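Local structure of oxidoreductase (Methanosarcina mazei, 3KA7) at residues E27-L32 with I232-R237; T3-A8 with L14-L19. The protein binds flavin-adenine dinucleotide and probably works as a flavin-dependent oxidoreductase. All blocks are in the same frame, centred on the assembly; numbering follows the deposited sequence.

Interaction 1: residues E27-L32 with I232-R237; sequences EVFERL and IIADDR. With FAD (flavin-adenine dinucleotide), chain B.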
loop_
_atom_site.group_PDB
_atom_site.type_symbol
_atom_site.label_atom_id
_atom_site.label_comp_id
_atom_site.label_asym_id
_atom_site.label_seq_id
_atom_site.Cartn_x
_atom_site.Cartn_y
_atom_site.Cartn_z
ATOM N N GLU A 27 -20.262 15.284 -0.146
ATOM C CA GLU A 27 -20.358 14.853 1.245
ATOM C C GLU A 27 -19.735 13.472 1.362
ATOM O O GLU A 27 -20.035 12.593 0.548
ATOM C CB GLU A 27 -21.808 14.800 1.703
ATOM C CG GLU A 27 -22.500 16.146 1.620
ATOM C CD GLU A 27 -23.835 16.140 2.313
ATOM O OE1 GLU A 27 -23.895 15.684 3.478
ATOM O OE2 GLU A 27 -24.818 16.595 1.694
ATOM N N VAL A 28 -18.871 13.306 2.360
ATOM C CA VAL A 28 -18.191 12.031 2.610
ATOM C C VAL A 28 -18.786 11.397 3.849
ATOM O O VAL A 28 -18.932 12.069 4.854
ATOM C CB VAL A 28 -16.698 12.252 2.878
ATOM C CG1 VAL A 28 -15.967 10.907 2.968
ATOM C CG2 VAL A 28 -16.090 13.137 1.767
ATOM N N PHE A 29 -19.116 10.105 3.781
ATOM C CA PHE A 29 -19.655 9.397 4.936
ATOM C C PHE A 29 -18.691 8.305 5.390
ATOM O O PHE A 29 -18.392 7.385 4.634
ATOM C CB PHE A 29 -21.028 8.811 4.606
ATOM C CG PHE A 29 -22.054 9.860 4.252
ATOM C CD1 PHE A 29 -22.964 10.309 5.198
ATOM C CD2 PHE A 29 -22.082 10.413 2.987
ATOM C CE1 PHE A 29 -23.902 11.288 4.874
ATOM C CE2 PHE A 29 -23.022 11.395 2.654
ATOM C CZ PHE A 29 -23.922 11.828 3.605
ATOM N N GLU A 30 -18.196 8.437 6.613
ATOM C CA GLU A 30 -17.235 7.488 7.179
ATOM C C GLU A 30 -17.816 6.828 8.432
ATOM O O GLU A 30 -18.331 7.513 9.335
ATOM C CB GLU A 30 -15.928 8.210 7.530
ATOM C CG GLU A 30 -15.020 7.433 8.484
ATOM C CD GLU A 30 -14.538 6.130 7.870
ATOM O OE1 GLU A 30 -14.201 6.153 6.669
ATOM O OE2 GLU A 30 -14.524 5.093 8.571
ATOM N N ARG A 31 -17.713 5.502 8.493
ATOM C CA ARG A 31 -18.310 4.725 9.573
ATOM C C ARG A 31 -17.585 4.858 10.915
ATOM O O ARG A 31 -18.224 4.805 11.968
ATOM C CB ARG A 31 -18.393 3.249 9.167
ATOM C CG ARG A 31 -19.344 2.411 9.988
ATOM C CD ARG A 31 -19.227 0.947 9.576
ATOM N NE ARG A 31 -17.886 0.487 9.856
ATOM C CZ ARG A 31 -17.559 -0.243 10.915
ATOM N NH1 ARG A 31 -18.491 -0.642 11.776
ATOM N NH2 ARG A 31 -16.300 -0.590 11.098
ATOM N N LEU A 32 -16.263 5.014 10.881
ATOM C CA LEU A 32 -15.458 5.115 12.098
ATOM C C LEU A 32 -15.493 6.531 12.682
ATOM O O LEU A 32 -15.983 7.455 12.029
ATOM C CB LEU A 32 -14.011 4.705 11.816
ATOM C CG LEU A 32 -13.790 3.244 11.413
ATOM C CD1 LEU A 32 -12.340 2.996 11.014
ATOM C CD2 LEU A 32 -14.203 2.322 12.547
ATOM N N ILE A 232 -27.541 7.394 -1.641
ATOM C CA ILE A 232 -27.201 6.392 -0.641
ATOM C C ILE A 232 -28.090 6.516 0.584
ATOM O O ILE A 232 -28.745 7.538 0.795
ATOM C CB ILE A 232 -25.745 6.537 -0.148
ATOM C CG1 ILE A 232 -25.563 7.851 0.627
ATOM C CG2 ILE A 232 -24.767 6.427 -1.312
ATOM C CD1 ILE A 232 -24.195 8.006 1.259
ATOM N N ILE A 233 -28.098 5.467 1.394
ATOM C CA ILE A 233 -28.676 5.546 2.721
ATOM C C ILE A 233 -27.558 5.472 3.750
ATOM O O ILE A 233 -26.792 4.505 3.778
ATOM C CB ILE A 233 -29.664 4.400 2.974
ATOM C CG1 ILE A 233 -30.786 4.441 1.939
ATOM C CG2 ILE A 233 -30.208 4.487 4.396
ATOM C CD1 ILE A 233 -31.709 3.237 1.995
ATOM N N ALA A 234 -27.453 6.499 4.585
ATOM C CA ALA A 234 -26.451 6.509 5.636
ATOM C C ALA A 234 -27.136 6.829 6.948
ATOM O O ALA A 234 -27.848 7.828 7.060
ATOM C CB ALA A 234 -25.371 7.520 5.334
ATOM N N ASP A 235 -26.932 5.961 7.932
ATOM C CA ASP A 235 -27.642 6.053 9.203
ATOM C C ASP A 235 -29.145 6.262 9.025
ATOM O O ASP A 235 -29.766 7.087 9.701
ATOM C CB ASP A 235 -27.021 7.114 10.113
ATOM C CG ASP A 235 -26.036 6.516 11.111
ATOM O OD1 ASP A 235 -25.170 5.692 10.713
ATOM O OD2 ASP A 235 -26.131 6.868 12.305
ATOM N N ASP A 236 -29.715 5.484 8.109
ATOM C CA ASP A 236 -31.161 5.434 7.888
ATOM C C ASP A 236 -31.728 6.718 7.268
ATOM O O ASP A 236 -32.943 6.927 7.239
ATOM C CB ASP A 236 -31.887 5.053 9.183
ATOM C CG ASP A 236 -31.348 3.760 9.793
ATOM O OD1 ASP A 236 -30.876 2.881 9.032
ATOM O OD2 ASP A 236 -31.380 3.630 11.035
ATOM N N ARG A 237 -30.846 7.574 6.766
ATOM C CA ARG A 237 -31.267 8.774 6.063
ATOM C C ARG A 237 -30.861 8.696 4.595
ATOM O O ARG A 237 -29.749 8.266 4.273
ATOM C CB ARG A 237 -30.661 10.020 6.711
ATOM C CG ARG A 237 -31.059 10.198 8.164
ATOM C CD ARG A 237 -30.815 11.622 8.640
ATOM N NE ARG A 237 -29.395 11.903 8.811
ATOM C CZ ARG A 237 -28.648 11.370 9.771
ATOM N NH1 ARG A 237 -29.188 10.516 10.634
ATOM N NH2 ARG A 237 -27.361 11.679 9.862
HETATM P PA FAD B . -9.431 2.322 3.108
HETATM O O1A FAD B . -9.810 0.885 2.863
HETATM O O2A FAD B . -8.213 2.562 3.967
HETATM O O5B FAD B . -10.680 3.091 3.758
HETATM C C5B FAD B . -11.999 2.601 3.551
HETATM C C4B FAD B . -12.861 3.417 4.520
HETATM O O4B FAD B . -14.234 3.115 4.367
HETATM C C3B FAD B . -12.485 3.113 5.973
HETATM O O3B FAD B . -12.159 4.312 6.659
HETATM C C2B FAD B . -13.746 2.462 6.546
HETATM O O2B FAD B . -13.947 2.751 7.917
HETATM C C1B FAD B . -14.842 3.032 5.653
HETATM N N9A FAD B . -16.037 2.190 5.518
HETATM C C8A FAD B . -16.134 0.824 5.343
HETATM N N7A FAD B . -17.454 0.508 5.202
HETATM C C5A FAD B . -18.171 1.662 5.287
HETATM C C6A FAD B . -19.531 1.931 5.238
HETATM N N6A FAD B . -20.395 0.962 4.951
HETATM N N1A FAD B . -19.962 3.237 5.361
HETATM C C2A FAD B . -19.065 4.270 5.543
HETATM N N3A FAD B . -17.714 4.002 5.598
HETATM C C4A FAD B . -17.294 2.715 5.477
HETATM N N1 FAD B . 0.664 1.863 1.434
HETATM C C2 FAD B . 1.711 2.698 1.083
HETATM O O2 FAD B . 1.603 3.439 0.096
HETATM N N3 FAD B . 2.879 2.671 1.828
HETATM C C4 FAD B . 3.009 1.821 2.913
HETATM O O4 FAD B . 4.044 1.793 3.579
HETATM C C4X FAD B . 1.963 0.980 3.263
HETATM N N5 FAD B . 2.094 0.112 4.337
HETATM C C5X FAD B . 1.034 -0.710 4.681
HETATM C C6 FAD B . 1.143 -1.576 5.768
HETATM C C7 FAD B . 0.074 -2.388 6.130
HETATM C C7M FAD B . 0.223 -3.318 7.308
HETATM C C8 FAD B . -1.100 -2.330 5.390
HETATM C C8M FAD B . -2.275 -3.196 5.742
HETATM C C9 FAD B . -1.211 -1.474 4.297
HETATM C C9A FAD B . -0.143 -0.655 3.943
HETATM N N10 FAD B . -0.251 0.199 2.854
HETATM C C10 FAD B . 0.791 1.018 2.517
HETATM C "C1'" FAD B . -1.468 0.208 1.988
HETATM C "C2'" FAD B . -2.353 1.394 2.391
HETATM O "O2'" FAD B . -2.465 1.441 3.811
HETATM C "C3'" FAD B . -3.727 1.230 1.748
HETATM O "O3'" FAD B . -3.562 0.885 0.377
HETATM C "C4'" FAD B . -4.632 2.457 1.809
HETATM O "O4'" FAD B . -4.689 3.014 3.107
HETATM C "C5'" FAD B . -6.032 1.986 1.431
HETATM O "O5'" FAD B . -6.807 3.134 1.188
HETATM P P FAD B . -8.245 3.002 0.528
HETATM O O1P FAD B . -8.477 4.191 -0.372
HETATM O O2P FAD B . -8.452 1.652 -0.130
HETATM O O3P FAD B . -9.310 3.141 1.726
#
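Glu30 OE1 is gripped twice: hydroxyl O3B of the FAD ribose donates to it at 2.7 Å, and the backbone N of Ala8 bonds to the same oxygen. As in many FAD- and NAD-binding Rossmann folds, an acidic residue at the end of the second strand holds the adenosine ribose. The other carboxylate oxygen, OE2, takes a very short bond of 2.5 Å from FAD O2B, and it also accepts the backbone N of Leu32 at 2.9 Å. That N-H points almost straight at OE2 (165°) but arrives on its anti side, tilted slightly from the carboxylate plane. The side chain leaves the backbone with CG opposite the N (chi1 163°) and then bends at chi2, which brings both oxygens up to the ribose diol; the four bonds together should fix the rotation of the carboxylate. A glutamine here would put an NH2 where one oxygen is, and the amide of Ala8 or of Leu32 would probably be left without its acceptor.

Phe29, one residue earlier, turns its side chain the other way, to strand 228-234 of a separate antiparallel sheet, and no hydrogen bond joins the two segments. Ile232 CD1 lies over one face of the Phe29 ring, 4.1 Å from its centroid in a CH-pi contact, with Phe29 CD2 the closest ring atom at 3.6 Å. Ala234 CB meets Phe29 CD1 obliquely at 3.7 Å. The rings of His214 and His239 and the side chain of Val219 also meet the phenylalanine. Just beyond Ala234 the strand reverses through a type I' turn, closed by paired backbone bonds: Ala234 N to Arg237 O at 2.9 Å, and Arg237 N to Ala234 O at 3.0 Å.

Interaction 2: residues T3-A8 with L14-L19; sequences TVVIGA and LSAARL. With FAD (flavin-adenine dinucleotide), chain B.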
loop_
_atom_site.group_PDB
_atom_site.type_symbol
_atom_site.label_atom_id
_atom_site.label_comp_id
_atom_site.label_asym_id
_atom_site.label_seq_id
_atom_site.Cartn_x
_atom_site.Cartn_y
_atom_site.Cartn_z
ATOM N N THR A 3 -22.528 15.013 -5.236
ATOM C CA THR A 3 -21.757 13.772 -5.189
ATOM C C THR A 3 -21.585 13.303 -3.743
ATOM O O THR A 3 -21.546 14.105 -2.806
ATOM C CB THR A 3 -20.358 13.931 -5.833
ATOM O OG1 THR A 3 -19.501 14.637 -4.935
ATOM C CG2 THR A 3 -20.426 14.690 -7.159
ATOM N N VAL A 4 -21.519 11.991 -3.562
ATOM C CA VAL A 4 -21.289 11.438 -2.244
ATOM C C VAL A 4 -20.152 10.431 -2.344
ATOM O O VAL A 4 -20.020 9.727 -3.357
ATOM C CB VAL A 4 -22.554 10.768 -1.659
ATOM C CG1 VAL A 4 -23.675 11.820 -1.473
ATOM C CG2 VAL A 4 -23.015 9.640 -2.547
ATOM N N VAL A 5 -19.337 10.393 -1.302
ATOM C CA VAL A 5 -18.226 9.456 -1.221
ATOM C C VAL A 5 -18.493 8.550 -0.040
ATOM O O VAL A 5 -18.786 9.022 1.067
ATOM C CB VAL A 5 -16.896 10.198 -1.004
ATOM C CG1 VAL A 5 -15.747 9.201 -0.871
ATOM C CG2 VAL A 5 -16.636 11.157 -2.167
ATOM N N ILE A 6 -18.406 7.242 -0.269
ATOM C CA ILE A 6 -18.622 6.274 0.805
ATOM C C ILE A 6 -17.262 5.852 1.348
ATOM O O ILE A 6 -16.519 5.175 0.657
ATOM C CB ILE A 6 -19.380 5.034 0.292
ATOM C CG1 ILE A 6 -20.683 5.453 -0.415
ATOM C CG2 ILE A 6 -19.668 4.079 1.452
ATOM C CD1 ILE A 6 -21.378 4.321 -1.146
ATOM N N GLY A 7 -16.934 6.276 2.569
ATOM C CA GLY A 7 -15.670 5.915 3.216
ATOM C C GLY A 7 -14.632 7.012 3.060
ATOM O O GLY A 7 -14.400 7.497 1.939
ATOM N N ALA A 8 -14.018 7.392 4.175
ATOM C CA ALA A 8 -12.981 8.420 4.197
ATOM C C ALA A 8 -11.586 7.821 4.218
ATOM O O ALA A 8 -10.722 8.311 4.925
ATOM C CB ALA A 8 -13.177 9.370 5.387
ATOM N N LEU A 14 -8.986 11.689 -1.458
ATOM C CA LEU A 14 -8.479 12.179 -2.748
ATOM C C LEU A 14 -9.611 12.556 -3.696
ATOM O O LEU A 14 -9.582 13.615 -4.339
ATOM C CB LEU A 14 -7.587 11.129 -3.417
ATOM C CG LEU A 14 -6.257 10.833 -2.716
ATOM C CD1 LEU A 14 -5.588 9.659 -3.427
ATOM C CD2 LEU A 14 -5.347 12.055 -2.741
ATOM N N SER A 15 -10.602 11.677 -3.800
ATOM C CA SER A 15 -11.777 11.930 -4.636
ATOM C C SER A 15 -12.535 13.165 -4.188
ATOM O O SER A 15 -12.889 14.027 -5.006
ATOM C CB SER A 15 -12.710 10.728 -4.593
ATOM O OG SER A 15 -12.081 9.607 -5.178
ATOM N N ALA A 16 -12.781 13.256 -2.889
ATOM C CA ALA A 16 -13.536 14.392 -2.348
ATOM C C ALA A 16 -12.799 15.706 -2.582
ATOM O O ALA A 16 -13.422 16.731 -2.946
ATOM C CB ALA A 16 -13.817 14.183 -0.857
ATOM N N ALA A 17 -11.485 15.691 -2.372
ATOM C CA ALA A 17 -10.665 16.896 -2.583
ATOM C C ALA A 17 -10.740 17.357 -4.037
ATOM O O ALA A 17 -10.997 18.537 -4.305
ATOM C CB ALA A 17 -9.220 16.661 -2.162
ATOM N N ARG A 18 -10.546 16.436 -4.982
ATOM C CA ARG A 18 -10.606 16.804 -6.397
ATOM C C ARG A 18 -12.014 17.209 -6.850
ATOM O O ARG A 18 -12.177 18.183 -7.589
ATOM C CB ARG A 18 -10.072 15.672 -7.286
ATOM C CG ARG A 18 -10.122 15.997 -8.781
ATOM C CD ARG A 18 -9.049 17.005 -9.153
ATOM N NE ARG A 18 -9.299 17.612 -10.459
ATOM C CZ ARG A 18 -10.073 18.680 -10.647
ATOM N NH1 ARG A 18 -10.672 19.266 -9.612
ATOM N NH2 ARG A 18 -10.247 19.166 -11.867
ATOM N N LEU A 19 -13.028 16.463 -6.429
ATOM C CA LEU A 19 -14.403 16.773 -6.841
ATOM C C LEU A 19 -14.888 18.121 -6.308
ATOM O O LEU A 19 -15.603 18.853 -7.000
ATOM C CB LEU A 19 -15.380 15.675 -6.414
ATOM C CG LEU A 19 -15.244 14.363 -7.173
ATOM C CD1 LEU A 19 -16.075 13.304 -6.467
ATOM C CD2 LEU A 19 -15.652 14.518 -8.643
HETATM P PA FAD B . -9.431 2.322 3.108
HETATM O O1A FAD B . -9.810 0.885 2.863
HETATM O O2A FAD B . -8.213 2.562 3.967
HETATM O O5B FAD B . -10.680 3.091 3.758
HETATM C C5B FAD B . -11.999 2.601 3.551
HETATM C C4B FAD B . -12.861 3.417 4.520
HETATM O O4B FAD B . -14.234 3.115 4.367
HETATM C C3B FAD B . -12.485 3.113 5.973
HETATM O O3B FAD B . -12.159 4.312 6.659
HETATM C C2B FAD B . -13.746 2.462 6.546
HETATM O O2B FAD B . -13.947 2.751 7.917
HETATM C C1B FAD B . -14.842 3.032 5.653
HETATM N N9A FAD B . -16.037 2.190 5.518
HETATM C C8A FAD B . -16.134 0.824 5.343
HETATM N N7A FAD B . -17.454 0.508 5.202
HETATM C C5A FAD B . -18.171 1.662 5.287
HETATM C C6A FAD B . -19.531 1.931 5.238
HETATM N N6A FAD B . -20.395 0.962 4.951
HETATM N N1A FAD B . -19.962 3.237 5.361
HETATM C C2A FAD B . -19.065 4.270 5.543
HETATM N N3A FAD B . -17.714 4.002 5.598
HETATM C C4A FAD B . -17.294 2.715 5.477
HETATM N N1 FAD B . 0.664 1.863 1.434
HETATM C C2 FAD B . 1.711 2.698 1.083
HETATM O O2 FAD B . 1.603 3.439 0.096
HETATM N N3 FAD B . 2.879 2.671 1.828
HETATM C C4 FAD B . 3.009 1.821 2.913
HETATM O O4 FAD B . 4.044 1.793 3.579
HETATM C C4X FAD B . 1.963 0.980 3.263
HETATM N N5 FAD B . 2.094 0.112 4.337
HETATM C C5X FAD B . 1.034 -0.710 4.681
HETATM C C6 FAD B . 1.143 -1.576 5.768
HETATM C C7 FAD B . 0.074 -2.388 6.130
HETATM C C7M FAD B . 0.223 -3.318 7.308
HETATM C C8 FAD B . -1.100 -2.330 5.390
HETATM C C8M FAD B . -2.275 -3.196 5.742
HETATM C C9 FAD B . -1.211 -1.474 4.297
HETATM C C9A FAD B . -0.143 -0.655 3.943
HETATM N N10 FAD B . -0.251 0.199 2.854
HETATM C C10 FAD B . 0.791 1.018 2.517
HETATM C "C1'" FAD B . -1.468 0.208 1.988
HETATM C "C2'" FAD B . -2.353 1.394 2.391
HETATM O "O2'" FAD B . -2.465 1.441 3.811
HETATM C "C3'" FAD B . -3.727 1.230 1.748
HETATM O "O3'" FAD B . -3.562 0.885 0.377
HETATM C "C4'" FAD B . -4.632 2.457 1.809
HETATM O "O4'" FAD B . -4.689 3.014 3.107
HETATM C "C5'" FAD B . -6.032 1.986 1.431
HETATM O "O5'" FAD B . -6.807 3.134 1.188
HETATM P P FAD B . -8.245 3.002 0.528
HETATM O O1P FAD B . -8.477 4.191 -0.372
HETATM O O2P FAD B . -8.452 1.652 -0.130
HETATM O O3P FAD B . -9.310 3.141 1.726
#
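Between residues 3-8 and 14-19 the backbones come nearest at Val5 and Ala16, their CA atoms 6.9 Å apart. Val5 CG2 meets Ala16 CB at 4.3 Å, and the small alanine lets the helix lie this near the sheet in the first beta-alpha pair of the Rossmann-type unit. Toward Thr3 and Leu19 the backbones diverge, with the CA atoms 8.1 Å apart, and the longer Leu19 side chain bridges the wider gap. Here Leu19 CD1 crosses to Thr3 OG1 at 4.0 Å, a van der Waals touch of methyl on hydroxyl; the hydrogen bond of OG1 is to the backbone O of Glu25. With chi1 at 76°, OG1 sits between the backbone N and carbonyl carbon of Thr3, which turns it to the helix. By contrast, Arg18, on a part of the helix that does not meet the strand, is partly exposed.

At the other end the strand runs into the FAD. Gly7 CA lies 3.4 Å from ribose atom O4B, and a CB there would come within 2.5 Å of that oxygen; Gly7 opens a glycine-rich sequence resembling GxGxxG, in keeping with dinucleotide binding. Ile6 CG2 stands 4.0 Å from adenine atom N1A. Strand 25-29 borders the contact through Val26 and Val28, strand 243-246 flanks strand 2-6 on its other side, and helix 408-421 packs against Ser15 and Leu19 through Met420.

Both contacts are buried, and both start from neighbouring strands of the parallel sheet, yet they build different things. Interaction 2 is internal to the beta-alpha-beta unit and mostly aliphatic, with one threonine hydroxyl against a leucine methyl. Interaction 1 joins that unit to a separate antiparallel sheet through an aromatic ring, while adding charged chemistry at the cofactor. The strand ends are joined by Phe29 O and Gly7 N, 2.8 Å apart, a probable hydrogen bond. Where the sheet meets the helix, Val28 CG2 packs on Ala16 CB at 3.6 Å. FAD is touched by both, by Gly7 and, more loosely, Ile6 in 3-8 and mainly by carboxylate in 27-32.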